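Local coordinates for protein 4-carboxymuconolactone decarboxylase (Sinorhizobium meliloti, PDB 4G9Q) that probably acts as a carboxymuconolactone decarboxylase-family enzyme, forming an all-helical trimer with possible peroxiredoxin activity, at residues R74-V79 against A237-T242. Residues are numbered along the deposited sequence; the frame is centred on the assembly and turned at random.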
loop_
_atom_site.group_PDB
_atom_site.type_symbol
_atom_site.label_atom_id
_atom_site.label_comp_id
_atom_site.label_asym_id
_atom_site.label_seq_id
_atom_site.Cartn_x
_atom_site.Cartn_y
_atom_site.Cartn_z
ATOM N N ARG A 74 -26.049 -4.907 -2.104
ATOM C CA ARG A 74 -25.509 -5.824 -1.102
ATOM C C ARG A 74 -24.101 -6.283 -1.493
ATOM O O ARG A 74 -23.169 -6.206 -0.683
ATOM C CB ARG A 74 -26.455 -7.016 -0.906
ATOM C CG ARG A 74 -26.026 -8.034 0.163
ATOM C CD ARG A 74 -25.116 -9.099 -0.420
ATOM N NE ARG A 74 -24.955 -10.259 0.459
ATOM C CZ ARG A 74 -24.323 -11.373 0.107
ATOM N NH1 ARG A 74 -23.783 -11.484 -1.102
ATOM N NH2 ARG A 74 -24.229 -12.382 0.964
ATOM N N ASP A 75 -23.951 -6.747 -2.733
ATOM C CA ASP A 75 -22.653 -7.221 -3.214
ATOM C C ASP A 75 -21.655 -6.077 -3.318
ATOM O O ASP A 75 -20.485 -6.252 -2.991
ATOM C CB ASP A 75 -22.778 -7.921 -4.567
ATOM C CG ASP A 75 -23.423 -9.292 -4.469
ATOM O OD1 ASP A 75 -23.344 -9.930 -3.400
ATOM O OD2 ASP A 75 -24.012 -9.739 -5.475
ATOM N N ARG A 76 -22.118 -4.913 -3.770
ATOM C CA ARG A 76 -21.251 -3.728 -3.825
ATOM C C ARG A 76 -20.736 -3.338 -2.438
ATOM O O ARG A 76 -19.585 -2.925 -2.289
ATOM C CB ARG A 76 -21.954 -2.546 -4.500
ATOM C CG ARG A 76 -22.032 -2.690 -6.001
ATOM C CD ARG A 76 -22.732 -1.510 -6.670
ATOM N NE ARG A 76 -23.076 -1.896 -8.037
ATOM C CZ ARG A 76 -22.260 -1.778 -9.081
ATOM N NH1 ARG A 76 -21.048 -1.246 -8.938
ATOM N NH2 ARG A 76 -22.665 -2.184 -10.275
ATOM N N SER A 77 -21.586 -3.482 -1.425
ATOM C CA SER A 77 -21.165 -3.217 -0.049
ATOM C C SER A 77 -20.052 -4.169 0.405
ATOM O O SER A 77 -19.079 -3.731 1.017
ATOM C CB SER A 77 -22.356 -3.266 0.910
ATOM O OG SER A 77 -23.155 -2.097 0.796
ATOM N N LEU A 78 -20.186 -5.459 0.091
ATOM C CA LEU A 78 -19.137 -6.433 0.406
ATOM C C LEU A 78 -17.822 -6.103 -0.297
ATOM O O LEU A 78 -16.753 -6.163 0.312
ATOM C CB LEU A 78 -19.577 -7.857 0.054
ATOM C CG LEU A 78 -20.492 -8.557 1.062
ATOM C CD1 LEU A 78 -21.032 -9.835 0.439
ATOM C CD2 LEU A 78 -19.761 -8.849 2.373
ATOM N N VAL A 79 -17.913 -5.752 -1.578
ATOM C CA VAL A 79 -16.743 -5.367 -2.375
ATOM C C VAL A 79 -16.061 -4.126 -1.792
ATOM O O VAL A 79 -14.827 -4.060 -1.704
ATOM C CB VAL A 79 -17.141 -5.123 -3.848
ATOM C CG1 VAL A 79 -16.015 -4.453 -4.631
ATOM C CG2 VAL A 79 -17.533 -6.446 -4.512
ATOM N N ALA A 237 -18.448 -10.112 -12.106
ATOM C CA ALA A 237 -17.002 -9.937 -11.954
ATOM C C ALA A 237 -16.524 -8.668 -12.652
ATOM O O ALA A 237 -15.677 -7.949 -12.128
ATOM C CB ALA A 237 -16.249 -11.161 -12.475
ATOM N N ALA A 238 -17.082 -8.385 -13.828
ATOM C CA ALA A 238 -16.757 -7.157 -14.552
ATOM C C ALA A 238 -17.206 -5.933 -13.753
ATOM O O ALA A 238 -16.509 -4.920 -13.723
ATOM C CB ALA A 238 -17.394 -7.165 -15.940
ATOM N N GLU A 239 -18.364 -6.035 -13.102
ATOM C CA GLU A 239 -18.868 -4.946 -12.260
ATOM C C GLU A 239 -17.996 -4.743 -11.025
ATOM O O GLU A 239 -17.823 -3.611 -10.578
ATOM C CB GLU A 239 -20.325 -5.181 -11.840
ATOM C CG GLU A 239 -21.344 -5.125 -12.991
ATOM C CD GLU A 239 -21.521 -3.734 -13.602
ATOM O OE1 GLU A 239 -21.306 -2.713 -12.910
ATOM O OE2 GLU A 239 -21.901 -3.663 -14.791
ATOM N N VAL A 240 -17.465 -5.838 -10.479
ATOM C CA VAL A 240 -16.543 -5.773 -9.332
ATOM C C VAL A 240 -15.301 -4.955 -9.706
ATOM O O VAL A 240 -14.918 -4.021 -9.002
ATOM C CB VAL A 240 -16.138 -7.188 -8.829
ATOM C CG1 VAL A 240 -15.012 -7.100 -7.804
ATOM C CG2 VAL A 240 -17.340 -7.909 -8.228
ATOM N N ILE A 241 -14.698 -5.298 -10.838
ATOM C CA ILE A 241 -13.529 -4.578 -11.337
ATOM C C ILE A 241 -13.871 -3.105 -11.576
ATOM O O ILE A 241 -13.093 -2.219 -11.225
ATOM C CB ILE A 241 -12.964 -5.234 -12.616
ATOM C CG1 ILE A 241 -12.486 -6.659 -12.303
ATOM C CG2 ILE A 241 -11.824 -4.401 -13.205
ATOM C CD1 ILE A 241 -12.123 -7.492 -13.528
ATOM N N THR A 242 -15.039 -2.857 -12.162
ATOM C CA THR A 242 -15.481 -1.492 -12.464
ATOM C C THR A 242 -15.691 -0.664 -11.188
ATOM O O THR A 242 -15.241 0.484 -11.093
ATOM C CB THR A 242 -16.747 -1.518 -13.341
ATOM O OG1 THR A 242 -16.476 -2.284 -14.520
ATOM C CG2 THR A 242 -17.177 -0.102 -13.739
HETATM O O HOH W 1 -19.537 -1.539 -11.338
#
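Glu239 OE1 is gripped by three partners: by Arg76 NH2 at 3.0 Å, by water 1, which donates to it at 2.6 Å, and by Arg68 NE, which adds a second salt bridge. The arginine brings the edge of its guanidinium, OE1 lying almost in that plane, yet the bond meets the oxygen from above the carboxylate, the two planes being 72° apart. Arg76 reaches across to the other helix because its chain runs extended from CG to NE, while Glu239 bends at chi2 (-68°). Water 1 ties the two together, accepting from Arg76 NH1 at 2.9 Å and donating to the backbone Glu239 O at 2.8 Å. The guanidinium is further fixed by Leu71 O, Arg68 O and His243 ND1, so a leucine in place of Arg76 would probably leave the buried Glu239 with one fewer charged mate and water 1 without its NH1 donor. The apolar part of the contact is Val79 CG2 against Val240 CG2, 4.0 Å apart, the two side chains crossing at a slant, with Leu205 of helix 200-213 touching both valines. Polar bridge and valine contact thus join helix 73-86 to helix 234-248 in the buried interior of an all-helical chain carrying two carboxymuconolactone decarboxylase family regions, one helix from each.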